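Local coordinates for L-methionine gamma-lyase (PDB 6LXU), which is a pyridoxal-phosphate-dependent enzyme of the Cys/Met metabolism family, found here as an assembly of four chains, at residues G91-T96 against F118-H123; I84-G89 against V238-M243; F40-A43 against G47-F50; E71-A76 against Y255-L260; R275-F280 against A389-G394. All coordinates share one frame; numbering follows the deposited sequence. Where two conformers were deposited one is given.

Interaction 1: G91-T96 against F118-H123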
# COMPACT_ATOMS: atom_id res chain seq x y z
N GLY A 91 -19.38 2.28 -10.52
CA GLY A 91 -19.94 1.68 -9.31
C GLY A 91 -20.88 2.60 -8.55
O GLY A 91 -21.92 2.16 -8.05
N ALA A 92 -20.51 3.88 -8.44
CA ALA A 92 -21.38 4.87 -7.80
C ALA A 92 -22.68 5.04 -8.59
O ALA A 92 -23.78 5.04 -8.01
CB ALA A 92 -20.65 6.19 -7.68
N ILE A 93 -22.55 5.18 -9.91
CA ILE A 93 -23.70 5.40 -10.79
C ILE A 93 -24.64 4.20 -10.80
O ILE A 93 -25.86 4.34 -10.55
CB ILE A 93 -23.21 5.77 -12.20
CG1 ILE A 93 -22.57 7.16 -12.19
CG2 ILE A 93 -24.34 5.73 -13.24
CD1 ILE A 93 -21.64 7.40 -13.37
N SER A 94 -24.09 3.01 -11.05
CA SER A 94 -24.90 1.80 -11.12
C SER A 94 -25.52 1.46 -9.77
O SER A 94 -26.70 1.10 -9.70
CB SER A 94 -24.12 0.62 -11.70
OG SER A 94 -23.02 0.26 -10.89
N SER A 95 -24.76 1.56 -8.68
CA SER A 95 -25.32 1.24 -7.38
C SER A 95 -26.53 2.12 -7.08
O SER A 95 -27.53 1.66 -6.54
CB SER A 95 -24.32 1.44 -6.26
OG SER A 95 -23.21 0.55 -6.34
N THR A 96 -26.42 3.39 -7.44
CA THR A 96 -27.52 4.33 -7.26
C THR A 96 -28.73 3.94 -8.11
O THR A 96 -29.85 3.83 -7.59
CB THR A 96 -27.06 5.77 -7.60
OG1 THR A 96 -26.02 6.15 -6.68
CG2 THR A 96 -28.21 6.75 -7.47
N PHE A 118 -24.02 6.14 -20.83
CA PHE A 118 -24.93 5.98 -21.96
C PHE A 118 -25.18 4.50 -22.24
O PHE A 118 -26.33 4.10 -22.46
CB PHE A 118 -24.40 6.67 -23.21
CG PHE A 118 -25.35 6.57 -24.36
CD1 PHE A 118 -26.41 7.45 -24.49
CD2 PHE A 118 -25.23 5.53 -25.28
CE1 PHE A 118 -27.32 7.33 -25.54
CE2 PHE A 118 -26.13 5.40 -26.32
CZ PHE A 118 -27.17 6.30 -26.45
N ALA A 119 -24.13 3.69 -22.23
CA ALA A 119 -24.27 2.27 -22.47
C ALA A 119 -25.11 1.58 -21.40
O ALA A 119 -25.97 0.75 -21.71
CB ALA A 119 -22.91 1.60 -22.58
N LEU A 120 -24.88 1.92 -20.13
CA LEU A 120 -25.69 1.41 -19.04
C LEU A 120 -27.17 1.77 -19.24
O LEU A 120 -28.03 0.92 -19.07
CB LEU A 120 -25.19 1.96 -17.70
CG LEU A 120 -26.04 1.66 -16.47
CD1 LEU A 120 -26.21 0.16 -16.26
CD2 LEU A 120 -25.41 2.30 -15.25
N MET A 121 -27.42 3.01 -19.61
CA MET A 121 -28.80 3.48 -19.84
C MET A 121 -29.44 2.79 -21.05
O MET A 121 -30.55 2.25 -20.95
CB MET A 121 -28.84 4.99 -20.07
CG MET A 121 -28.47 5.85 -18.87
SD MET A 121 -29.70 5.85 -17.56
CE MET A 121 -29.07 7.22 -16.59
N ASN A 122 -28.75 2.83 -22.17
CA ASN A 122 -29.33 2.41 -23.45
C ASN A 122 -29.40 0.90 -23.63
O ASN A 122 -30.35 0.41 -24.25
CB ASN A 122 -28.51 3.03 -24.57
CG ASN A 122 -29.17 2.91 -25.92
OD1 ASN A 122 -30.35 3.19 -26.07
ND2 ASN A 122 -28.40 2.52 -26.92
N HIS A 123 -28.40 0.18 -23.12
CA HIS A 123 -28.30 -1.27 -23.31
C HIS A 123 -28.46 -2.12 -22.06
O HIS A 123 -28.79 -3.30 -22.18
CB HIS A 123 -26.96 -1.62 -23.98
CG HIS A 123 -26.87 -1.14 -25.40
ND1 HIS A 123 -25.86 -0.33 -25.86
CD2 HIS A 123 -27.70 -1.35 -26.45
CE1 HIS A 123 -26.06 -0.07 -27.14
NE2 HIS A 123 -27.16 -0.68 -27.53
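On the helix whose I93 and S94 meet L120, the carbonyl oxygen of G91 is gripped twice by S95: the hydroxyl reaches it with S95 OG 2.7 Å from G91 O, and the helical amide comes in at S95 N to G91 O, 3.0 Å. The two donors approach from opposite faces of the carbonyl plane, the hydroxyl tilted 25° from it. T96 repeats the pattern one residue on, with T96 OG1 2.8 Å from A92 O. S95 OG is also hydrogen-bonded to T244 OG1, which ties this turn to helix 229-244.

The setting is the large domain of the PLP-dependent aminotransferase-like fold, where helices 89-100 and 115-125, joined through strand 106-110, flank a seven-stranded mixed sheet. Across the gap the chemistry is purely apolar, and L120 carries it with one methyl. L120 CD2 lies 4.1 Å from I93 CG2 and equally far from S94 CB, so this one methyl touches both the isoleucine branch and the serine methylene. With CG of L120 anti to the backbone N (chi1 173°), the leucine is extended toward helix 89-100, and the I93 and L120 side chains lie alongside, pointing opposite ways. I93 also packs on Y155 of the sheet, which M121 of the other helix touches too. M243 of the second subunit covers both S94 and L120, placing the contact at a subunit interface. The S94 hydroxyl takes no part in the meeting with leucine: a chi1 of 63° turns OG back over its own helix, where it is hydrogen-bonded to M90 O.

Interaction 2: I84-G89 against V238-M243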
# COMPACT_ATOMS: atom_id res chain seq x y z
N ILE A 84 -21.34 7.97 0.21
CA ILE A 84 -21.09 6.55 0.01
C ILE A 84 -19.96 6.42 -1.00
O ILE A 84 -19.96 7.12 -2.01
CB ILE A 84 -22.30 5.80 -0.56
CG1 ILE A 84 -23.61 6.26 0.06
CG2 ILE A 84 -22.13 4.30 -0.37
CD1 ILE A 84 -24.78 5.71 -0.70
N ALA A 85 -19.01 5.52 -0.72
CA ALA A 85 -17.89 5.28 -1.62
C ALA A 85 -18.01 3.92 -2.29
O ALA A 85 -18.47 2.95 -1.69
CB ALA A 85 -16.58 5.36 -0.87
N MET A 86 -17.53 3.88 -3.54
CA MET A 86 -17.51 2.67 -4.36
C MET A 86 -16.18 2.59 -5.08
O MET A 86 -15.43 3.56 -5.16
CB MET A 86 -18.65 2.67 -5.38
CG MET A 86 -20.05 2.65 -4.78
SD MET A 86 -20.62 4.25 -4.18
CE MET A 86 -22.33 3.82 -3.86
N SER A 87 -15.93 1.43 -5.68
CA SER A 87 -14.65 1.15 -6.34
C SER A 87 -14.55 1.64 -7.78
O SER A 87 -13.55 1.36 -8.44
CB SER A 87 -14.32 -0.32 -6.23
OG SER A 87 -15.31 -1.08 -6.88
N SER A 88 -15.54 2.40 -8.26
CA SER A 88 -15.39 3.19 -9.49
C SER A 88 -16.55 4.17 -9.56
O SER A 88 -17.57 3.99 -8.89
CB SER A 88 -15.40 2.33 -10.76
OG SER A 88 -16.68 1.77 -10.99
N GLY A 89 -16.40 5.19 -10.40
CA GLY A 89 -17.52 6.04 -10.77
C GLY A 89 -18.70 5.25 -11.31
O GLY A 89 -19.86 5.51 -10.93
N VAL A 238 -28.53 -1.76 -0.27
CA VAL A 238 -29.14 -2.48 -1.38
C VAL A 238 -28.20 -2.47 -2.58
O VAL A 238 -27.64 -3.53 -2.95
CB VAL A 238 -30.54 -1.92 -1.74
CG1 VAL A 238 -31.13 -2.68 -2.92
CG2 VAL A 238 -31.47 -1.98 -0.53
N GLY A 239 -27.99 -1.30 -3.16
CA GLY A 239 -27.20 -1.18 -4.38
C GLY A 239 -25.78 -1.69 -4.22
O GLY A 239 -25.35 -2.60 -4.95
N LEU A 240 -25.06 -1.14 -3.27
CA LEU A 240 -23.67 -1.54 -3.03
C LEU A 240 -23.58 -2.94 -2.42
O LEU A 240 -22.82 -3.79 -2.90
CB LEU A 240 -22.98 -0.52 -2.13
CG LEU A 240 -21.58 -0.87 -1.62
CD1 LEU A 240 -20.57 -1.10 -2.74
CD2 LEU A 240 -21.07 0.25 -0.71
N LYS A 241 -24.37 -3.21 -1.38
CA LYS A 241 -24.23 -4.45 -0.64
C LYS A 241 -24.47 -5.68 -1.52
O LYS A 241 -23.73 -6.67 -1.43
CB LYS A 241 -25.21 -4.50 0.55
CG LYS A 241 -24.96 -5.68 1.48
CD LYS A 241 -25.88 -5.66 2.70
CE LYS A 241 -27.27 -6.21 2.41
NZ LYS A 241 -27.28 -7.70 2.46
N ASP A 242 -25.52 -5.62 -2.34
CA ASP A 242 -26.02 -6.79 -3.06
C ASP A 242 -25.99 -6.66 -4.58
O ASP A 242 -25.82 -7.69 -5.24
CB ASP A 242 -27.48 -7.07 -2.66
CG ASP A 242 -27.68 -7.37 -1.18
OD1 ASP A 242 -26.75 -7.84 -0.53
OD2 ASP A 242 -28.82 -7.18 -0.70
N MET A 243 -26.21 -5.48 -5.13
CA MET A 243 -26.45 -5.42 -6.56
C MET A 243 -25.25 -5.04 -7.42
O MET A 243 -25.26 -5.31 -8.61
CB MET A 243 -27.63 -4.52 -6.83
CG MET A 243 -28.84 -4.94 -6.01
SD MET A 243 -30.34 -4.05 -6.38
CE MET A 243 -30.77 -4.69 -8.00
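L240 presses its two methyls against the strand formed by I84, A85 and M86, an edge strand of the seven-stranded sheet in the aminotransferase-like fold. CD2 is shared: L240 CD2 lies 3.9 Å from A85 O and, in one of the two modelled conformers of I84, 4.2 Å from I84 CG2. The other branch turns to the methionine, L240 CD1 standing 4.3 Å from M86 CG. A85 directs its methyl away from the helix, so it takes part through its carbonyl, while its neighbours I84 and M86 point toward the leucine.

The strand and helix 238-243 run at 35° with their axes 10.3 Å apart, a distance bridged mainly by the leucine. With CG anti to the backbone N (chi1 172°), L240 extends across this distance.

Further out, I84 and M86 are hydrogen-bonded through their backbones to V225 and G223 of the adjacent antiparallel strand 223-227, and I235, on the same helix as L240, touches both side chains. Beyond M86 the chain turns toward the cofactor: G89 N is hydrogen-bonded to the phosphate oxygen OP1 of the pyridoxal-phosphate-modified K212. Just before it S88 occupies the N-cap of helix 89-100, its OG hydrogen-bonded to G91 N and to G245 O of the second subunit.

Interaction 3: F40-A43 against G47-F50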
# COMPACT_ATOMS: atom_id res chain seq x y z
N PHE A 40 -15.89 -8.72 17.46
CA PHE A 40 -16.79 -8.29 18.52
C PHE A 40 -16.24 -8.71 19.87
O PHE A 40 -15.60 -9.74 19.99
CB PHE A 40 -18.17 -8.90 18.31
CG PHE A 40 -18.72 -8.71 16.93
CD1 PHE A 40 -18.93 -7.42 16.43
CD2 PHE A 40 -19.00 -9.79 16.12
CE1 PHE A 40 -19.43 -7.24 15.16
CE2 PHE A 40 -19.50 -9.60 14.85
CZ PHE A 40 -19.71 -8.32 14.36
N ASP A 41 -16.54 -7.90 20.89
CA ASP A 41 -16.12 -8.18 22.27
C ASP A 41 -16.93 -9.31 22.89
O ASP A 41 -16.49 -9.94 23.85
CB ASP A 41 -16.29 -6.94 23.17
CG ASP A 41 -15.49 -5.73 22.71
OD1 ASP A 41 -14.41 -5.91 22.11
OD2 ASP A 41 -15.95 -4.59 22.96
N SER A 42 -18.13 -9.54 22.36
CA SER A 42 -19.06 -10.53 22.88
C SER A 42 -20.06 -10.87 21.80
O SER A 42 -20.23 -10.12 20.83
CB SER A 42 -19.81 -9.95 24.09
OG SER A 42 -20.59 -8.86 23.69
N ALA A 43 -20.76 -11.97 21.99
CA ALA A 43 -21.87 -12.33 21.11
C ALA A 43 -22.91 -11.21 21.10
O ALA A 43 -23.42 -10.83 20.05
CB ALA A 43 -22.52 -13.64 21.55
N GLY A 47 -24.63 -8.99 18.09
CA GLY A 47 -26.09 -8.86 17.92
C GLY A 47 -26.56 -7.41 17.88
O GLY A 47 -27.38 -7.05 17.04
N ARG A 48 -26.02 -6.59 18.77
CA ARG A 48 -26.41 -5.18 18.80
C ARG A 48 -26.02 -4.46 17.51
O ARG A 48 -26.78 -3.64 17.01
CB ARG A 48 -25.80 -4.46 20.01
CG ARG A 48 -26.47 -4.84 21.32
CD ARG A 48 -26.06 -3.91 22.45
NE ARG A 48 -24.65 -4.06 22.80
CZ ARG A 48 -24.14 -4.94 23.67
NH1 ARG A 48 -24.94 -5.79 24.32
NH2 ARG A 48 -22.84 -4.98 23.90
N ARG A 49 -24.87 -4.80 16.94
CA ARG A 49 -24.48 -4.16 15.67
C ARG A 49 -25.37 -4.59 14.53
O ARG A 49 -25.78 -3.75 13.74
CB ARG A 49 -23.02 -4.42 15.35
CG ARG A 49 -22.15 -3.70 16.34
CD ARG A 49 -20.82 -3.39 15.76
NE ARG A 49 -20.00 -2.75 16.78
CZ ARG A 49 -18.71 -2.97 16.97
NH1 ARG A 49 -18.05 -3.81 16.18
NH2 ARG A 49 -18.07 -2.35 17.95
N PHE A 50 -25.71 -5.88 14.47
CA PHE A 50 -26.62 -6.36 13.43
C PHE A 50 -28.04 -5.82 13.59
O PHE A 50 -28.76 -5.68 12.60
CB PHE A 50 -26.63 -7.89 13.37
CG PHE A 50 -25.53 -8.45 12.53
CD1 PHE A 50 -25.67 -8.48 11.15
CD2 PHE A 50 -24.34 -8.90 13.09
CE1 PHE A 50 -24.66 -8.97 10.34
CE2 PHE A 50 -23.32 -9.39 12.28
CZ PHE A 50 -23.48 -9.42 10.91
O HOH W 1 -20.14 -6.47 24.98
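F40, in the loop just before helix 43-50, meets R49 and F50 from the last turn of that short helix, which lies in the N-terminal part of the chain, about 38 Å from the chain centre to the centre of this contact, and packs against the second subunit. S42 is its N-cap, with OG bonded to Q45 N. The close side is the helix backbone and the phenylalanine. A43 O accepts G47 N at 2.9 Å, a nearly straight bond (165°) lying in the carbonyl plane. R49 reaches the edge of the F40 ring, near its plane, with R49 NH1 3.7 Å from F40 CD1; ring and guanidinium planes stand 64° apart, so the two do not stack. The guanidinium is held there by backbone carbonyls, NH1 bonded to Y57 O and NE to A55 O, and the chain is extended from CG to NE. F50 touches more lightly, F40 CZ being 4.3 Å from F50 CE2. M355 of the second subunit packs on both phenylalanines, and N331 OD1 of that subunit is hydrogen-bonded to A43 N.

The other side is looser and wet. R48 and S42 do not bond directly: R48 NH2 is 4.5 Å from S42 OG, and R48 NE forms a salt bridge with E54. A water spans the gap, 2.8 Å from S42 OG, and accepts a weak bond, 3.3 Å from R48 NH2, at the edge and in the plane of the guanidinium.

Interaction 4: E71-A76 against Y255-L260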
# COMPACT_ATOMS: atom_id res chain seq x y z
N GLU A 71 -16.13 9.25 2.90
CA GLU A 71 -17.55 9.50 2.69
C GLU A 71 -18.00 10.80 3.36
O GLU A 71 -18.72 11.61 2.76
CB GLU A 71 -18.35 8.32 3.21
CG GLU A 71 -18.18 7.09 2.32
CD GLU A 71 -18.75 5.81 2.87
OE1 GLU A 71 -19.02 5.71 4.09
OE2 GLU A 71 -18.89 4.85 2.07
N ASN A 72 -17.59 10.98 4.60
CA ASN A 72 -17.93 12.21 5.33
C ASN A 72 -17.33 13.45 4.67
O ASN A 72 -17.97 14.51 4.64
CB ASN A 72 -17.43 12.13 6.78
CG ASN A 72 -18.17 11.12 7.61
OD1 ASN A 72 -19.26 10.72 7.28
ND2 ASN A 72 -17.57 10.75 8.73
N LYS A 73 -16.12 13.32 4.15
CA LYS A 73 -15.44 14.44 3.49
C LYS A 73 -16.16 14.87 2.24
O LYS A 73 -16.40 16.06 2.03
CB LYS A 73 -13.99 14.10 3.12
CG LYS A 73 -13.03 14.19 4.28
CD LYS A 73 -11.60 13.85 3.90
CE LYS A 73 -10.72 13.85 5.13
NZ LYS A 73 -10.58 15.21 5.72
N ILE A 74 -16.51 13.92 1.36
CA ILE A 74 -17.20 14.33 0.15
C ILE A 74 -18.60 14.88 0.47
O ILE A 74 -19.05 15.84 -0.18
CB ILE A 74 -17.21 13.21 -0.92
CG1 ILE A 74 -17.74 13.74 -2.26
CG2 ILE A 74 -18.04 12.01 -0.49
CD1 ILE A 74 -16.92 14.86 -2.89
N ALA A 75 -19.28 14.31 1.45
CA ALA A 75 -20.56 14.87 1.87
C ALA A 75 -20.38 16.32 2.36
O ALA A 75 -21.19 17.19 2.02
CB ALA A 75 -21.19 14.03 2.95
N ALA A 76 -19.33 16.59 3.14
CA ALA A 76 -19.08 17.96 3.59
C ALA A 76 -18.81 18.90 2.43
O ALA A 76 -19.29 20.05 2.42
CB ALA A 76 -17.93 17.98 4.59
N TYR A 255 -5.71 6.67 -0.37
CA TYR A 255 -5.15 7.48 -1.45
C TYR A 255 -6.04 8.67 -1.78
O TYR A 255 -5.54 9.76 -2.06
CB TYR A 255 -4.94 6.64 -2.71
CG TYR A 255 -3.70 5.77 -2.78
CD1 TYR A 255 -2.42 6.30 -2.58
CD2 TYR A 255 -3.79 4.45 -3.21
CE1 TYR A 255 -1.30 5.50 -2.75
CE2 TYR A 255 -2.65 3.66 -3.37
CZ TYR A 255 -1.41 4.20 -3.13
OH TYR A 255 -0.26 3.44 -3.27
N ILE A 256 -7.36 8.48 -1.77
CA ILE A 256 -8.27 9.58 -2.12
C ILE A 256 -8.31 10.61 -0.99
O ILE A 256 -8.26 11.81 -1.26
CB ILE A 256 -9.69 9.09 -2.44
CG1 ILE A 256 -9.68 8.05 -3.57
CG2 ILE A 256 -10.56 10.27 -2.83
CD1 ILE A 256 -10.90 7.17 -3.58
N ILE A 257 -8.41 10.17 0.26
CA ILE A 257 -8.29 11.10 1.39
C ILE A 257 -7.02 11.94 1.25
O ILE A 257 -7.03 13.17 1.42
CB ILE A 257 -8.29 10.32 2.72
CG1 ILE A 257 -9.67 9.73 3.01
CG2 ILE A 257 -7.84 11.21 3.88
CD1 ILE A 257 -9.67 8.67 4.07
N ARG A 258 -5.92 11.26 0.95
CA ARG A 258 -4.64 11.93 0.78
C ARG A 258 -4.70 12.94 -0.38
O ARG A 258 -4.24 14.08 -0.24
CB ARG A 258 -3.56 10.89 0.52
CG ARG A 258 -2.16 11.44 0.57
CD ARG A 258 -1.16 10.40 0.16
NE ARG A 258 0.18 10.60 0.68
CZ ARG A 258 1.27 10.91 -0.00
NH1 ARG A 258 1.21 11.30 -1.29
NH2 ARG A 258 2.44 10.87 0.60
N GLY A 259 -5.26 12.51 -1.51
CA GLY A 259 -5.46 13.41 -2.64
C GLY A 259 -6.29 14.63 -2.29
O GLY A 259 -6.03 15.74 -2.78
N LEU A 260 -7.30 14.45 -1.45
CA LEU A 260 -8.16 15.56 -1.05
C LEU A 260 -7.44 16.60 -0.20
O LEU A 260 -7.91 17.75 -0.15
CB LEU A 260 -9.42 15.06 -0.35
CG LEU A 260 -10.43 14.38 -1.28
CD1 LEU A 260 -11.54 13.71 -0.48
CD2 LEU A 260 -11.03 15.36 -2.28
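K73 reaches across to I257 and L260 with its aliphatic chain, joining helix 65-78 to helix 250-260 in the large domain of the aminotransferase-like fold. The lysine does two jobs with two ends. Its methylenes make the van der Waals contacts: K73 CE lies 4.1 Å from I257 CG2, and nearer the backbone K73 CB lies 4.4 Å from L260 CD1. The ammonium group is directed elsewhere.

Conformation explains this. In one of its two modelled conformers, K73 sets CG anti to the carbonyl carbon and beside the backbone N. From there the chain runs straight through its middle torsions and bends only at the last (chi4 -67°), which turns NZ off the line that carries CE to the isoleucine. I257 answers with the methyl branch that is anti to its own backbone N, CG2, while CG1 lies beside that N; the lysine and isoleucine side chains are set roughly perpendicular. L260 also places CG beside the backbone N (chi1 -72°), and its second torsion sets CD1 anti to CA (chi2 170°), so this methyl is the part of the leucine that meets the lysine CB. Both I257 and L260 also pack on L70, one turn before K73 on the same helix.

On another side of helix 65-78, I74 rests on L224 and V226 of the sheet. Next to the contact, R258 leaves helix 250-260 for a salt bridge with D219 of the third subunit. K73 NZ is bound by carbonyls around the end of helix 11-17, hydrogen-bonded to A15 O and A18 O and more weakly to I16 O.

Interaction 5: R275-F280 against A389-G394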
# COMPACT_ATOMS: atom_id res chain seq x y z
N ARG A 275 -7.62 28.50 -18.01
CA ARG A 275 -8.10 29.76 -18.58
C ARG A 275 -7.03 30.40 -19.48
O ARG A 275 -7.35 30.93 -20.56
CB ARG A 275 -8.59 30.71 -17.47
CG ARG A 275 -9.96 30.29 -16.96
CD ARG A 275 -10.59 31.16 -15.88
NE ARG A 275 -10.32 30.65 -14.54
CZ ARG A 275 -9.31 31.04 -13.75
NH1 ARG A 275 -8.45 31.97 -14.17
NH2 ARG A 275 -9.16 30.51 -12.55
N THR A 276 -5.77 30.32 -19.08
CA THR A 276 -4.68 30.84 -19.87
C THR A 276 -4.51 30.06 -21.18
O THR A 276 -4.28 30.64 -22.25
CB THR A 276 -3.39 30.82 -19.03
OG1 THR A 276 -3.58 31.65 -17.89
CG2 THR A 276 -2.21 31.31 -19.81
N ILE A 277 -4.65 28.74 -21.10
CA ILE A 277 -4.56 27.91 -22.30
C ILE A 277 -5.75 28.16 -23.24
O ILE A 277 -5.56 28.17 -24.46
CB ILE A 277 -4.41 26.42 -21.91
CG1 ILE A 277 -3.07 26.22 -21.21
CG2 ILE A 277 -4.52 25.50 -23.12
CD1 ILE A 277 -3.00 24.94 -20.40
N VAL A 278 -6.94 28.37 -22.70
CA VAL A 278 -8.10 28.70 -23.54
C VAL A 278 -7.82 29.96 -24.36
O VAL A 278 -8.10 29.98 -25.58
CB VAL A 278 -9.38 28.88 -22.69
CG1 VAL A 278 -10.52 29.51 -23.50
CG2 VAL A 278 -9.82 27.55 -22.12
N ASP A 279 -7.28 30.99 -23.73
CA ASP A 279 -6.98 32.22 -24.46
C ASP A 279 -5.98 31.96 -25.58
O ASP A 279 -6.17 32.45 -26.72
CB ASP A 279 -6.47 33.30 -23.51
CG ASP A 279 -6.50 34.68 -24.14
OD1 ASP A 279 -7.60 35.14 -24.50
OD2 ASP A 279 -5.44 35.28 -24.31
N PHE A 280 -4.93 31.19 -25.29
CA PHE A 280 -3.94 30.81 -26.29
C PHE A 280 -4.57 30.06 -27.46
O PHE A 280 -4.36 30.39 -28.64
CB PHE A 280 -2.83 29.98 -25.63
CG PHE A 280 -1.95 29.27 -26.59
CD1 PHE A 280 -0.97 29.97 -27.29
CD2 PHE A 280 -2.09 27.91 -26.83
CE1 PHE A 280 -0.14 29.31 -28.18
CE2 PHE A 280 -1.26 27.26 -27.73
CZ PHE A 280 -0.29 27.96 -28.40
N ALA A 389 4.10 25.97 -24.41
CA ALA A 389 5.23 25.75 -25.32
C ALA A 389 5.10 24.41 -26.03
O ALA A 389 5.41 24.30 -27.23
CB ALA A 389 6.54 25.86 -24.57
N ASP A 390 4.65 23.39 -25.31
CA ASP A 390 4.47 22.08 -25.91
C ASP A 390 3.37 22.11 -26.98
O ASP A 390 3.58 21.62 -28.09
CB ASP A 390 4.14 21.04 -24.82
CG ASP A 390 4.18 19.61 -25.32
OD1 ASP A 390 5.06 19.28 -26.15
OD2 ASP A 390 3.36 18.79 -24.84
N LEU A 391 2.21 22.66 -26.65
CA LEU A 391 1.14 22.79 -27.64
C LEU A 391 1.59 23.63 -28.84
O LEU A 391 1.30 23.27 -29.99
CB LEU A 391 -0.09 23.41 -27.01
CG LEU A 391 -0.79 22.57 -25.94
CD1 LEU A 391 -1.81 23.41 -25.19
CD2 LEU A 391 -1.44 21.34 -26.54
N GLU A 392 2.30 24.73 -28.58
CA GLU A 392 2.76 25.61 -29.66
C GLU A 392 3.68 24.88 -30.62
O GLU A 392 3.47 24.97 -31.85
CB GLU A 392 3.44 26.85 -29.08
CG GLU A 392 4.08 27.80 -30.09
CD GLU A 392 3.14 28.33 -31.15
OE1 GLU A 392 1.89 28.29 -30.97
OE2 GLU A 392 3.65 28.78 -32.21
N GLN A 393 4.68 24.15 -30.12
CA GLN A 393 5.59 23.43 -31.02
C GLN A 393 4.87 22.32 -31.77
O GLN A 393 5.16 22.09 -32.95
CB GLN A 393 6.87 22.95 -30.31
CG GLN A 393 6.69 21.84 -29.27
CD GLN A 393 6.52 20.46 -29.85
OE1 GLN A 393 6.97 20.16 -30.97
NE2 GLN A 393 5.86 19.58 -29.10
N GLY A 394 3.90 21.66 -31.14
CA GLY A 394 3.11 20.64 -31.82
C GLY A 394 2.25 21.23 -32.92
O GLY A 394 2.14 20.66 -34.02
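I277 and F280 face L391 and E392 on a neighbouring helix, and the helical segment 389-394 divides its residues between this contact and other partners. D390 points elsewhere: its carboxylate accepts the backbone amides of K334, L335 and C336, with OD2 taking two of them and OD1 the other. L391 comes next and supplies the apolar part. Its CD1 methyl lies 4.0 Å from I277 CG2, one side chain running squarely across the other, while nearer the backbone L391 CB is 4.1 Å from F280 CE2.

Here the two helices, 263-282 and 384-396, run side by side in the C-terminal domain of the aminotransferase-like fold. Their short segments are 22° from parallel with axes 11.7 Å apart, and I277 also packs on I315 of the five-stranded sheet.

E392 then bends at its second torsion to bring its carboxylate to the ring edge. E392 OE1 lies in the ring plane, 3.4 Å from F280 CZ, and 3.6 Å from F280 CE1, with ring and carboxylate planes 81° apart. This puts an oxygen against the C-H edge, where the ring's polarity is probably favourable to it. The same OE1 has a weak hydrogen bond with H284 NE2, and the H284 ring meets that of F280. Q393 follows, turned back to D390: Q393 NE2 lies 3.1 Å from D390 OD1, on the anti side and 35° out of the carboxylate plane, and is also bonded to N332 O.

In the fold
Interactions 1, 2 and 4 are buried and lie in the large domain, forming a chain of neighbours: M86 packs on the 91-96 helix in interaction 1, and E71 OE2 of interaction 4 makes a probable hydrogen bond, 2.9 Å, with A85 N of interaction 2. All three rest on van der Waals packing with no hydrogen bond across the segments. Interactions 3 and 5 are only partly buried and mix apolar packing with charge: a guanidinium at a ring edge in one, a carboxylate in the other. They lie on opposite sides of the chain centre, their own centres about 60 Å apart. Interactions 1, 2 and 3 touch the second subunit, helix segment 255-260 of interaction 4 meets the third, and interaction 5 meets no other chain.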